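Local coordinates for protein high choriolytic enzyme 1 (Oryzias latipes, PDB 3VTG) that cleaves proteins of the egg envelope as a zinc-dependent astacin-family endopeptidase, hydrolysing and swelling the inner layer so that the fish embryo can hatch, at residues 80-85 with 102-107; 35-40 with 95-100; 42-47 with 183-188; 141-146 with 193-198. All coordinates share one frame; numbering follows the deposited sequence.

Contact 1: residues 80-85 with 102-107; sequences GQQELS and NHALGF. With ZN (zinc ion), chain B.
Strand 81-85 runs past the last turn of the zinc-binding helix, with Leu84 and Ala104 nearest in backbone, their CA atoms 7.9 Å apart. The helix then ends in a Schellman motif: Phe107 N reaches back to Asn102 O (3.1 Å) and Gly106 N to His103 O (2.9 Å). Gly106 makes this possible with a phi of 121°, at which a CB would collide with the carbonyl O of Leu105. Across the gap only a methyl group does the touching from the helix. Ala104 CB meets the CD1 branch of Leu84 at 4.4 Å, and the amide nitrogen NE2 of Gln82 comes equally near to it. That amide is not seeking a partner on the helix, since NE2 donates to Gly76 O and OE1 accepts from Lys78 N. His103, one residue before the touching alanine, turns to the metal and binds zinc through NE2 at 2.1 Å. Its other nitrogen, ND1, donates to Phe107 O (2.8 Å), lying nearly in line with the C=O but with the oxygen 22° out of the ring plane; this second bond fixes the ring's rotation. The sequence fits the HExxHxxGxxH signature of astacins, with Gly106 as its glycine, and His99 and His109 complete the protein ligands. Around the contact, Ile63 of strand 62-66 and Ser73 of strand 71-73 touch both Leu84 and Ala104, seating the helix on the mixed sheet.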
loop_
_atom_site.group_PDB
_atom_site.type_symbol
_atom_site.label_atom_id
_atom_site.label_comp_id
_atom_site.label_asym_id
_atom_site.label_seq_id
_atom_site.Cartn_x
_atom_site.Cartn_y
_atom_site.Cartn_z
ATOM N N GLY A 80 -6.188 15.528 9.270
ATOM C CA GLY A 80 -5.817 15.414 10.675
ATOM C C GLY A 80 -5.006 14.169 10.967
ATOM O O GLY A 80 -4.237 13.703 10.126
ATOM N N GLN A 81 -5.184 13.635 12.168
ATOM C CA GLN A 81 -4.495 12.421 12.582
ATOM C C GLN A 81 -5.115 11.222 11.886
ATOM O O GLN A 81 -6.313 10.982 12.010
ATOM C CB GLN A 81 -4.609 12.259 14.095
ATOM C CG GLN A 81 -3.861 11.067 14.675
ATOM C CD GLN A 81 -3.759 11.125 16.187
ATOM O OE1 GLN A 81 -4.215 12.076 16.819
ATOM N NE2 GLN A 81 -3.151 10.106 16.772
ATOM N N GLN A 82 -4.299 10.480 11.142
ATOM C CA GLN A 82 -4.737 9.207 10.579
ATOM C C GLN A 82 -3.787 8.098 11.001
ATOM O O GLN A 82 -2.565 8.266 10.979
ATOM C CB GLN A 82 -4.887 9.276 9.054
ATOM C CG GLN A 82 -3.595 9.401 8.264
ATOM C CD GLN A 82 -3.865 9.612 6.793
ATOM O OE1 GLN A 82 -4.316 10.684 6.383
ATOM N NE2 GLN A 82 -3.597 8.591 5.988
ATOM N N GLU A 83 -4.357 6.968 11.394
ATOM C CA GLU A 83 -3.558 5.872 11.915
ATOM C C GLU A 83 -3.060 4.931 10.830
ATOM O O GLU A 83 -3.707 4.728 9.796
ATOM C CB GLU A 83 -4.306 5.115 13.021
ATOM C CG GLU A 83 -4.411 5.914 14.315
ATOM C CD GLU A 83 -4.914 5.118 15.511
ATOM O OE1 GLU A 83 -5.511 4.035 15.332
ATOM O OE2 GLU A 83 -4.712 5.593 16.647
ATOM N N LEU A 84 -1.872 4.392 11.076
ATOM C CA LEU A 84 -1.286 3.343 10.263
ATOM C C LEU A 84 -0.764 2.314 11.251
ATOM O O LEU A 84 0.067 2.634 12.109
ATOM C CB LEU A 84 -0.156 3.897 9.385
ATOM C CG LEU A 84 0.496 2.988 8.335
ATOM C CD1 LEU A 84 1.147 3.815 7.238
ATOM C CD2 LEU A 84 1.513 2.041 8.953
ATOM N N SER A 85 -1.268 1.088 11.147
ATOM C CA SER A 85 -0.886 0.040 12.080
ATOM C C SER A 85 0.238 -0.832 11.550
ATOM O O SER A 85 0.128 -1.426 10.473
ATOM C CB SER A 85 -2.087 -0.825 12.449
ATOM O OG SER A 85 -1.716 -1.807 13.401
ATOM N N ASN A 102 2.249 2.924 1.025
ATOM C CA ASN A 102 1.591 3.065 -0.276
ATOM C C ASN A 102 0.072 3.225 -0.179
ATOM O O ASN A 102 -0.513 3.997 -0.944
ATOM C CB ASN A 102 1.970 1.923 -1.217
ATOM C CG ASN A 102 3.194 2.245 -2.042
ATOM O OD1 ASN A 102 3.127 3.032 -2.992
ATOM N ND2 ASN A 102 4.327 1.645 -1.680
ATOM N N HIS A 103 -0.561 2.517 0.761
ATOM C CA HIS A 103 -1.981 2.750 1.051
ATOM C C HIS A 103 -2.195 4.184 1.464
ATOM O O HIS A 103 -3.108 4.849 0.965
ATOM C CB HIS A 103 -2.496 1.841 2.161
ATOM C CG HIS A 103 -2.799 0.422 1.732
ATOM N ND1 HIS A 103 -3.482 0.118 0.608
ATOM C CD2 HIS A 103 -2.534 -0.788 2.365
ATOM C CE1 HIS A 103 -3.622 -1.219 0.517
ATOM N NE2 HIS A 103 -3.042 -1.772 1.594
ATOM N N ALA A 104 -1.354 4.676 2.378
ATOM C CA ALA A 104 -1.447 6.058 2.860
ATOM C C ALA A 104 -1.296 7.072 1.725
ATOM O O ALA A 104 -1.881 8.155 1.775
ATOM C CB ALA A 104 -0.423 6.318 3.957
ATOM N N LEU A 105 -0.533 6.713 0.693
ATOM C CA LEU A 105 -0.399 7.559 -0.494
ATOM C C LEU A 105 -1.643 7.573 -1.388
ATOM O O LEU A 105 -1.828 8.502 -2.179
ATOM C CB LEU A 105 0.827 7.159 -1.315
ATOM C CG LEU A 105 2.209 7.403 -0.706
ATOM C CD1 LEU A 105 3.283 6.933 -1.674
ATOM C CD2 LEU A 105 2.408 8.865 -0.342
ATOM N N GLY A 106 -2.477 6.541 -1.268
ATOM C CA GLY A 106 -3.722 6.447 -2.033
ATOM C C GLY A 106 -3.854 5.226 -2.927
ATOM O O GLY A 106 -4.756 5.170 -3.764
ATOM N N PHE A 107 -2.973 4.243 -2.746
ATOM C CA PHE A 107 -2.965 3.047 -3.594
ATOM C C PHE A 107 -3.656 1.846 -2.968
ATOM O O PHE A 107 -3.523 1.583 -1.770
ATOM C CB PHE A 107 -1.541 2.700 -4.026
ATOM C CG PHE A 107 -0.918 3.754 -4.882
ATOM C CD1 PHE A 107 -1.289 3.892 -6.217
ATOM C CD2 PHE A 107 0.004 4.643 -4.349
ATOM C CE1 PHE A 107 -0.737 4.882 -7.008
ATOM C CE2 PHE A 107 0.563 5.636 -5.138
ATOM C CZ PHE A 107 0.193 5.753 -6.468
HETATM ZN ZN ZN B . -2.802 -3.824 2.044
HETATM O O HOH W 1 -2.768 -3.461 4.141
HETATM O O HOH W 2 -2.653 -5.977 2.855
#

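Contact 2: residues 35-40 with 95-100; sequences VATIEG and GIIQHE. With ZN (zinc ion), chain B.
Ile97 reaches over to Thr37 and Ile38 with a single atom, its CD1 methyl. Its chi1 of -61° sets CG1 anti to the carbonyl carbon, and chi2 (156°) stretches CD1 away from its own helix. There CD1 meets Thr37 CG2 at 3.9 Å, the two side chains crossing at about a right angle. It also lies 4.1 Å from Ile38 CA and 4.2 Å from Ile38 CG1, so it is received by backbone as well as side chain of the facing helix. Thr37 presents carbon rather than oxygen because CG2 stands anti to its backbone N, while OG1 bonds to Gly33 O one turn back. The CA atoms of Ile38 and Ile97 are 6.7 Å apart, evidence of two closely packed helices. Helix 94-105 carries the HExxH zinc-binding motif of the astacins, and His99 and Glu100 on it turn to the metal site. His99, with CG anti to the backbone N (chi1 173°), directs NE2 to the zinc ion at 2.1 Å, while ND1 donates to Ile152 O. Glu100, the predicted active-site residue, folds back at both chi1 and chi2, and its OE2 accepts a hydrogen bond from water 1 at 2.7 Å. Zinc binds the same water, consistent with the glutamate acting on a metal-bound water as in other zinc peptidases. Ile97 and Glu100 both also touch Ile86 of strand 81-86.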
loop_
_atom_site.group_PDB
_atom_site.type_symbol
_atom_site.label_atom_id
_atom_site.label_comp_id
_atom_site.label_asym_id
_atom_site.label_seq_id
_atom_site.Cartn_x
_atom_site.Cartn_y
_atom_site.Cartn_z
ATOM N N VAL A 35 11.550 1.758 15.668
ATOM C CA VAL A 35 11.469 3.074 15.032
ATOM C C VAL A 35 12.406 3.126 13.822
ATOM O O VAL A 35 12.015 3.580 12.744
ATOM C CB VAL A 35 11.814 4.217 16.016
ATOM C CG1 VAL A 35 11.921 5.547 15.281
ATOM C CG2 VAL A 35 10.771 4.313 17.121
ATOM N N ALA A 36 13.635 2.645 14.002
ATOM C CA ALA A 36 14.628 2.627 12.923
ATOM C C ALA A 36 14.187 1.776 11.728
ATOM O O ALA A 36 14.449 2.140 10.583
ATOM C CB ALA A 36 15.985 2.179 13.446
ATOM N N THR A 37 13.504 0.665 11.999
ATOM C CA THR A 37 12.967 -0.188 10.937
ATOM C C THR A 37 11.905 0.550 10.121
ATOM O O THR A 37 11.925 0.519 8.887
ATOM C CB THR A 37 12.417 -1.517 11.501
ATOM O OG1 THR A 37 13.485 -2.242 12.123
ATOM C CG2 THR A 37 11.814 -2.384 10.397
ATOM N N ILE A 38 10.996 1.225 10.819
ATOM C CA ILE A 38 9.943 2.006 10.175
ATOM C C ILE A 38 10.545 3.139 9.336
ATOM O O ILE A 38 10.178 3.316 8.173
ATOM C CB ILE A 38 8.932 2.553 11.209
ATOM C CG1 ILE A 38 8.212 1.391 11.906
ATOM C CG2 ILE A 38 7.924 3.491 10.546
ATOM C CD1 ILE A 38 7.607 1.743 13.251
ATOM N N GLU A 39 11.487 3.880 9.915
ATOM C CA GLU A 39 12.115 4.990 9.202
ATOM C C GLU A 39 12.971 4.495 8.030
ATOM O O GLU A 39 13.064 5.163 7.000
ATOM C CB GLU A 39 12.895 5.900 10.163
ATOM C CG GLU A 39 11.989 6.652 11.140
ATOM C CD GLU A 39 12.691 7.728 11.958
ATOM O OE1 GLU A 39 13.903 7.589 12.238
ATOM O OE2 GLU A 39 12.021 8.717 12.343
ATOM N N GLY A 40 13.567 3.313 8.180
ATOM C CA GLY A 40 14.310 2.675 7.093
ATOM C C GLY A 40 13.429 2.381 5.891
ATOM O O GLY A 40 13.816 2.637 4.748
ATOM N N GLY A 95 9.254 -4.408 3.592
ATOM C CA GLY A 95 8.299 -4.510 2.490
ATOM C C GLY A 95 6.857 -4.301 2.915
ATOM O O GLY A 95 6.092 -3.632 2.219
ATOM N N ILE A 96 6.483 -4.876 4.055
ATOM C CA ILE A 96 5.140 -4.701 4.608
ATOM C C ILE A 96 4.887 -3.235 4.974
ATOM O O ILE A 96 3.818 -2.683 4.671
ATOM C CB ILE A 96 4.905 -5.631 5.821
ATOM C CG1 ILE A 96 4.833 -7.093 5.355
ATOM C CG2 ILE A 96 3.633 -5.249 6.571
ATOM C CD1 ILE A 96 4.728 -8.112 6.470
ATOM N N ILE A 97 5.875 -2.600 5.600
ATOM C CA ILE A 97 5.752 -1.190 5.969
ATOM C C ILE A 97 5.599 -0.319 4.716
ATOM O O ILE A 97 4.741 0.562 4.674
ATOM C CB ILE A 97 6.917 -0.713 6.869
ATOM C CG1 ILE A 97 6.947 -1.515 8.177
ATOM C CG2 ILE A 97 6.788 0.778 7.167
ATOM C CD1 ILE A 97 8.300 -1.553 8.858
ATOM N N GLN A 98 6.399 -0.599 3.688
ATOM C CA GLN A 98 6.292 0.108 2.407
ATOM C C GLN A 98 4.908 -0.054 1.771
ATOM O O GLN A 98 4.344 0.907 1.245
ATOM C CB GLN A 98 7.370 -0.368 1.436
ATOM C CG GLN A 98 8.790 -0.005 1.840
ATOM C CD GLN A 98 9.811 -0.616 0.902
ATOM O OE1 GLN A 98 9.724 -0.454 -0.318
ATOM N NE2 GLN A 98 10.784 -1.324 1.462
ATOM N N HIS A 99 4.378 -1.275 1.828
ATOM C CA HIS A 99 3.020 -1.591 1.378
ATOM C C HIS A 99 2.016 -0.695 2.074
ATOM O O HIS A 99 1.168 -0.071 1.422
ATOM C CB HIS A 99 2.755 -3.078 1.631
ATOM C CG HIS A 99 1.333 -3.522 1.368
ATOM N ND1 HIS A 99 1.000 -4.300 0.316
ATOM C CD2 HIS A 99 0.159 -3.313 2.090
ATOM C CE1 HIS A 99 -0.321 -4.561 0.355
ATOM N NE2 HIS A 99 -0.834 -3.955 1.441
ATOM N N GLU A 100 2.116 -0.593 3.399
ATOM C CA GLU A 100 1.196 0.250 4.172
ATOM C C GLU A 100 1.331 1.736 3.843
ATOM O O GLU A 100 0.326 2.446 3.726
ATOM C CB GLU A 100 1.357 0.019 5.681
ATOM C CG GLU A 100 1.036 -1.396 6.150
ATOM C CD GLU A 100 -0.316 -1.907 5.677
ATOM O OE1 GLU A 100 -1.246 -1.098 5.460
ATOM O OE2 GLU A 100 -0.447 -3.137 5.520
HETATM ZN ZN ZN B . -2.802 -3.824 2.044
HETATM O O HOH W 1 -2.768 -3.461 4.141
HETATM O O HOH W 2 -2.653 -5.977 2.855
#

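Contact 3: residues 42-47 with 183-188; sequences MRAFNG and NGMSRW
Met185 SD has two neighbours, Asn102 ND2 of the zinc-binding helix and the Phe45 ring, whose CE2 is 3.7 Å from Met185 SD. The rest of the contact belongs to the methyl beyond it. Met185 runs straight through chi2 and then bends at chi3 (-83°), which lays CE over the middle of the Phe45 ring. CE stands 3.7 Å from the ring centroid and only 6° off the normal, the geometry of a CH-pi contact. SD, 4.2 Å from that centroid and 31° off the normal, lies obliquely above the same face, toward the CE2-CZ side, a Met-aromatic contact. Ala44 closes on the same methyl, its CB 4.1 Å and its carbonyl O 3.7 Å from Met185 CE. An alanine at Phe45 is likely to leave a gap under the Met185 methyl and set the thioether free to turn. After Met185 the chain enters helix 187-196 through Ser186 as N-cap; its OG caps a backbone N further on and its own N donates to Asp189 OD2, consistent with a capping box. Phe45 meets Phe53 of strand 51-55 edge-to-face. From helix 94-105, Gln98 touches Ala44 and Met185, while Asn102 lies against both Phe45 and Met185. Ile193 of helix 187-196 packs on this pair too, so Met185 sits where the end of helix 32-43, the zinc-binding helix and the C-terminal helix converge.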
loop_
_atom_site.group_PDB
_atom_site.type_symbol
_atom_site.label_atom_id
_atom_site.label_comp_id
_atom_site.label_asym_id
_atom_site.label_seq_id
_atom_site.Cartn_x
_atom_site.Cartn_y
_atom_site.Cartn_z
ATOM N N MET A 42 10.667 3.935 5.181
ATOM C CA MET A 42 10.290 5.241 4.639
ATOM C C MET A 42 11.328 5.772 3.661
ATOM O O MET A 42 10.980 6.437 2.682
ATOM C CB MET A 42 10.086 6.247 5.765
ATOM C CG MET A 42 8.829 6.003 6.572
ATOM S SD MET A 42 8.810 6.995 8.070
ATOM C CE MET A 42 7.110 6.738 8.567
ATOM N N ARG A 43 12.601 5.469 3.918
ATOM C CA ARG A 43 13.687 5.916 3.049
ATOM C C ARG A 43 13.629 5.315 1.648
ATOM O O ARG A 43 14.200 5.872 0.715
ATOM C CB ARG A 43 15.053 5.645 3.687
ATOM C CG ARG A 43 15.443 6.649 4.760
ATOM C CD ARG A 43 16.932 6.592 5.082
ATOM N NE ARG A 43 17.353 5.291 5.604
ATOM C CZ ARG A 43 17.219 4.901 6.869
ATOM N NH1 ARG A 43 16.664 5.699 7.775
ATOM N NH2 ARG A 43 17.639 3.700 7.232
ATOM N N ALA A 44 12.928 4.190 1.504
ATOM C CA ALA A 44 12.782 3.523 0.208
ATOM C C ALA A 44 12.098 4.400 -0.842
ATOM O O ALA A 44 12.203 4.144 -2.041
ATOM C CB ALA A 44 12.034 2.206 0.369
ATOM N N PHE A 45 11.400 5.435 -0.384
ATOM C CA PHE A 45 10.692 6.351 -1.272
ATOM C C PHE A 45 11.586 7.481 -1.795
ATOM O O PHE A 45 11.240 8.140 -2.775
ATOM C CB PHE A 45 9.463 6.924 -0.556
ATOM C CG PHE A 45 8.384 5.907 -0.298
ATOM C CD1 PHE A 45 8.453 5.052 0.802
ATOM C CD2 PHE A 45 7.298 5.802 -1.157
ATOM C CE1 PHE A 45 7.461 4.112 1.033
ATOM C CE2 PHE A 45 6.302 4.865 -0.929
ATOM C CZ PHE A 45 6.383 4.017 0.164
ATOM N N ASN A 46 12.736 7.688 -1.154
ATOM C CA ASN A 46 13.583 8.855 -1.431
ATOM C C ASN A 46 14.314 8.863 -2.771
ATOM O O ASN A 46 14.430 9.911 -3.409
ATOM C CB ASN A 46 14.593 9.067 -0.298
ATOM C CG ASN A 46 13.931 9.431 1.018
ATOM O OD1 ASN A 46 12.751 9.783 1.063
ATOM N ND2 ASN A 46 14.695 9.353 2.100
ATOM N N GLY A 47 14.816 7.705 -3.184
ATOM C CA GLY A 47 15.674 7.612 -4.362
ATOM C C GLY A 47 15.004 7.886 -5.695
ATOM O O GLY A 47 15.608 8.501 -6.579
ATOM N N ASN A 183 9.207 -7.757 -1.000
ATOM C CA ASN A 183 10.621 -7.413 -0.939
ATOM C C ASN A 183 10.845 -5.917 -1.098
ATOM O O ASN A 183 11.581 -5.311 -0.329
ATOM C CB ASN A 183 11.409 -8.196 -1.994
ATOM C CG ASN A 183 11.403 -9.691 -1.738
ATOM O OD1 ASN A 183 11.631 -10.143 -0.618
ATOM N ND2 ASN A 183 11.137 -10.468 -2.782
ATOM N N GLY A 184 10.195 -5.322 -2.091
ATOM C CA GLY A 184 10.349 -3.902 -2.366
ATOM C C GLY A 184 9.362 -3.459 -3.422
ATOM O O GLY A 184 8.575 -4.261 -3.931
ATOM N N MET A 185 9.402 -2.175 -3.750
ATOM C CA MET A 185 8.490 -1.619 -4.737
ATOM C C MET A 185 8.892 -1.989 -6.155
ATOM O O MET A 185 10.076 -1.974 -6.507
ATOM C CB MET A 185 8.370 -0.110 -4.562
ATOM C CG MET A 185 7.552 0.248 -3.335
ATOM S SD MET A 185 7.344 2.015 -3.091
ATOM C CE MET A 185 8.877 2.431 -2.262
ATOM N N SER A 186 7.895 -2.358 -6.952
ATOM C CA SER A 186 8.111 -2.687 -8.352
ATOM C C SER A 186 8.281 -1.419 -9.181
ATOM O O SER A 186 7.996 -0.310 -8.717
ATOM C CB SER A 186 6.932 -3.498 -8.894
ATOM O OG SER A 186 5.813 -2.662 -9.126
ATOM N N ARG A 187 8.728 -1.591 -10.420
ATOM C CA ARG A 187 8.849 -0.476 -11.344
ATOM C C ARG A 187 7.523 0.277 -11.476
ATOM O O ARG A 187 7.495 1.507 -11.404
ATOM C CB ARG A 187 9.337 -0.966 -12.706
ATOM C CG ARG A 187 9.738 0.146 -13.660
ATOM C CD ARG A 187 8.681 0.404 -14.709
ATOM N NE ARG A 187 8.488 -0.752 -15.580
ATOM C CZ ARG A 187 8.107 -0.672 -16.849
ATOM N NH1 ARG A 187 7.889 0.511 -17.402
ATOM N NH2 ARG A 187 7.946 -1.776 -17.563
ATOM N N TRP A 188 6.427 -0.459 -11.649
ATOM C CA TRP A 188 5.118 0.177 -11.757
ATOM C C TRP A 188 4.650 0.813 -10.476
ATOM O O TRP A 188 4.020 1.863 -10.525
ATOM C CB TRP A 188 4.070 -0.764 -12.348
ATOM C CG TRP A 188 4.304 -1.037 -13.812
ATOM C CD1 TRP A 188 4.584 -2.259 -14.411
ATOM C CD2 TRP A 188 4.307 -0.063 -14.916
ATOM N NE1 TRP A 188 4.746 -2.118 -15.766
ATOM C CE2 TRP A 188 4.596 -0.827 -16.135
ATOM C CE3 TRP A 188 4.102 1.314 -15.015
ATOM C CZ2 TRP A 188 4.667 -0.220 -17.386
ATOM C CZ3 TRP A 188 4.175 1.912 -16.281
ATOM C CH2 TRP A 188 4.451 1.160 -17.435
#

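Contact 4: residues 141-146 with 193-198; sequences NNLNTP and INVLYN
Leu143 is aimed at Val195 and Leu196 by its backbone as much as by its side chain. A positive phi of 57° places its CB facing the helix, and chi1 (-60°) sets CG anti to the carbonyl carbon, extending both methyls over the last helical turn. The branches divide the work: CD1 packs on Leu196 CB at 3.9 Å, and CD2 on Val195 CG1 at 4.0 Å. Leu143 CB adds to the second pairing, 4.1 Å from Val195 CG1. The Leu143 and Val195 side chains run antiparallel alongside one another, while the Leu196 side chain meets Leu143 at a slant. CA atoms of Leu143 and Val195 are 6.8 Å apart.

The loop holds its shape by its own polar bonds. Asn141 OD1 accepts from Leu143 N (3.1 Å) to form an Asx turn, although the donor stands 40° out of the carbonyl plane. Two bonds then grip Asn142 O, from Thr145 N at 2.9 Å and from Thr145 OG1 at 2.7 Å. The same OG1 is bonded to Arg192 NE of helix 187-196, a polar link alongside the leucine packing. Asn142 OD1 is hydrogen-bonded to the backbone nitrogen of Asn1, bringing the chain's first residue to this loop. The helix closes just beyond the contact in a Schellman motif with Asn198 at positive phi, before Cys199, whose disulfide with Cys50 is predicted. This is a type I' beta turn docked by one leucine against the end of the C-terminal helix of the astacin catalytic domain.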
loop_
_atom_site.group_PDB
_atom_site.type_symbol
_atom_site.label_atom_id
_atom_site.label_comp_id
_atom_site.label_asym_id
_atom_site.label_seq_id
_atom_site.Cartn_x
_atom_site.Cartn_y
_atom_site.Cartn_z
ATOM N N ASN A 141 -8.210 4.318 -10.406
ATOM C CA ASN A 141 -7.472 5.152 -11.343
ATOM C C ASN A 141 -6.140 4.467 -11.604
ATOM O O ASN A 141 -5.234 4.508 -10.771
ATOM C CB ASN A 141 -7.276 6.571 -10.797
ATOM C CG ASN A 141 -6.421 7.440 -11.706
ATOM O OD1 ASN A 141 -5.997 7.024 -12.789
ATOM N ND2 ASN A 141 -6.164 8.663 -11.263
ATOM N N ASN A 142 -6.037 3.837 -12.767
ATOM C CA ASN A 142 -4.890 3.001 -13.100
ATOM C C ASN A 142 -3.681 3.774 -13.632
ATOM O O ASN A 142 -2.625 3.187 -13.882
ATOM C CB ASN A 142 -5.320 1.887 -14.059
ATOM C CG ASN A 142 -6.377 0.984 -13.450
ATOM O OD1 ASN A 142 -6.346 0.701 -12.252
ATOM N ND2 ASN A 142 -7.320 0.533 -14.266
ATOM N N LEU A 143 -3.852 5.086 -13.795
ATOM C CA LEU A 143 -2.758 6.014 -14.109
ATOM C C LEU A 143 -1.987 5.646 -15.383
ATOM O O LEU A 143 -0.784 5.901 -15.487
ATOM C CB LEU A 143 -1.812 6.151 -12.898
ATOM C CG LEU A 143 -2.419 6.682 -11.593
ATOM C CD1 LEU A 143 -1.496 6.401 -10.417
ATOM C CD2 LEU A 143 -2.721 8.170 -11.685
ATOM N N ASN A 144 -2.701 5.062 -16.345
ATOM C CA ASN A 144 -2.121 4.565 -17.602
ATOM C C ASN A 144 -1.034 3.504 -17.416
ATOM O O ASN A 144 -0.199 3.291 -18.299
ATOM C CB ASN A 144 -1.626 5.725 -18.486
ATOM C CG ASN A 144 -2.761 6.452 -19.185
ATOM O OD1 ASN A 144 -3.865 5.924 -19.316
ATOM N ND2 ASN A 144 -2.488 7.665 -19.652
ATOM N N THR A 145 -1.060 2.839 -16.263
ATOM C CA THR A 145 -0.140 1.744 -15.974
ATOM C C THR A 145 -0.882 0.411 -16.104
ATOM O O THR A 145 -2.103 0.367 -15.930
ATOM C CB THR A 145 0.498 1.876 -14.570
ATOM O OG1 THR A 145 -0.469 1.577 -13.552
ATOM C CG2 THR A 145 1.069 3.280 -14.362
ATOM N N PRO A 146 -0.155 -0.676 -16.422
ATOM C CA PRO A 146 -0.796 -1.968 -16.609
ATOM C C PRO A 146 -0.910 -2.739 -15.300
ATOM O O PRO A 146 -0.303 -2.360 -14.292
ATOM C CB PRO A 146 0.173 -2.687 -17.543
ATOM C CG PRO A 146 1.511 -2.175 -17.128
ATOM C CD PRO A 146 1.304 -0.771 -16.609
ATOM N N ILE A 193 3.368 6.193 -8.195
ATOM C CA ILE A 193 3.586 7.275 -7.236
ATOM C C ILE A 193 3.959 8.561 -7.978
ATOM O O ILE A 193 3.380 9.621 -7.732
ATOM C CB ILE A 193 4.682 6.916 -6.207
ATOM C CG1 ILE A 193 4.234 5.739 -5.324
ATOM C CG2 ILE A 193 5.049 8.131 -5.360
ATOM C CD1 ILE A 193 5.360 5.060 -4.566
ATOM N N ASN A 194 4.905 8.444 -8.907
ATOM C CA ASN A 194 5.398 9.591 -9.660
ATOM C C ASN A 194 4.348 10.234 -10.563
ATOM O O ASN A 194 4.326 11.454 -10.715
ATOM C CB ASN A 194 6.657 9.223 -10.449
ATOM C CG ASN A 194 7.865 9.001 -9.553
ATOM O OD1 ASN A 194 8.769 8.238 -9.888
ATOM N ND2 ASN A 194 7.885 9.668 -8.410
ATOM N N VAL A 195 3.474 9.419 -11.148
ATOM C CA VAL A 195 2.388 9.936 -11.979
ATOM C C VAL A 195 1.316 10.614 -11.117
ATOM O O VAL A 195 0.915 11.745 -11.394
ATOM C CB VAL A 195 1.775 8.847 -12.889
ATOM C CG1 VAL A 195 0.569 9.388 -13.645
ATOM C CG2 VAL A 195 2.809 8.326 -13.879
ATOM N N LEU A 196 0.874 9.933 -10.058
ATOM C CA LEU A 196 -0.170 10.465 -9.181
ATOM C C LEU A 196 0.232 11.794 -8.535
ATOM O O LEU A 196 -0.564 12.734 -8.478
ATOM C CB LEU A 196 -0.554 9.439 -8.108
ATOM C CG LEU A 196 -1.682 9.814 -7.138
ATOM C CD1 LEU A 196 -3.007 10.015 -7.859
ATOM C CD2 LEU A 196 -1.827 8.762 -6.050
ATOM N N TYR A 197 1.474 11.862 -8.062
ATOM C CA TYR A 197 1.967 13.050 -7.375
ATOM C C TYR A 197 2.766 13.988 -8.277
ATOM O O TYR A 197 3.364 14.945 -7.797
ATOM C CB TYR A 197 2.743 12.651 -6.115
ATOM C CG TYR A 197 1.810 12.191 -5.022
ATOM C CD1 TYR A 197 1.172 13.116 -4.200
ATOM C CD2 TYR A 197 1.531 10.837 -4.835
ATOM C CE1 TYR A 197 0.296 12.711 -3.211
ATOM C CE2 TYR A 197 0.654 10.420 -3.843
ATOM C CZ TYR A 197 0.041 11.364 -3.035
ATOM O OH TYR A 197 -0.834 10.984 -2.042
ATOM N N ASN A 198 2.750 13.719 -9.583
ATOM C CA ASN A 198 3.418 14.560 -10.587
ATOM C C ASN A 198 4.870 14.888 -10.221
ATOM O O ASN A 198 5.300 16.044 -10.280
ATOM C CB ASN A 198 2.603 15.835 -10.861
ATOM C CG ASN A 198 3.011 16.530 -12.149
ATOM O OD1 ASN A 198 3.373 15.883 -13.132
ATOM N ND2 ASN A 198 2.948 17.858 -12.149
#

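How the contacts relate
From the N terminus, helix 32-43 opens contact 2 at 35-40 and its end begins contact 3 at 42-47. Segment 80-85, nearly all strand, opens contact 1; 95-100 then closes contact 2 and 102-107 closes contact 1, so these two loops cross. Contact 1 is nested inside the long loop of contact 3, which contact 2 also crosses. Segment 141-146 opens contact 4 before 183-188 closes contact 3, and 193-198 closes contact 4, a further crossing; contact 4 follows contacts 1 and 2 in series. Helix 94-105 joins contacts 1 and 2, and helix 187-196 joins contacts 3 and 4. Tyr197, just past helix 187-196, bonds through OH to Leu105 O (2.7 Å) at the end of helix 94-105.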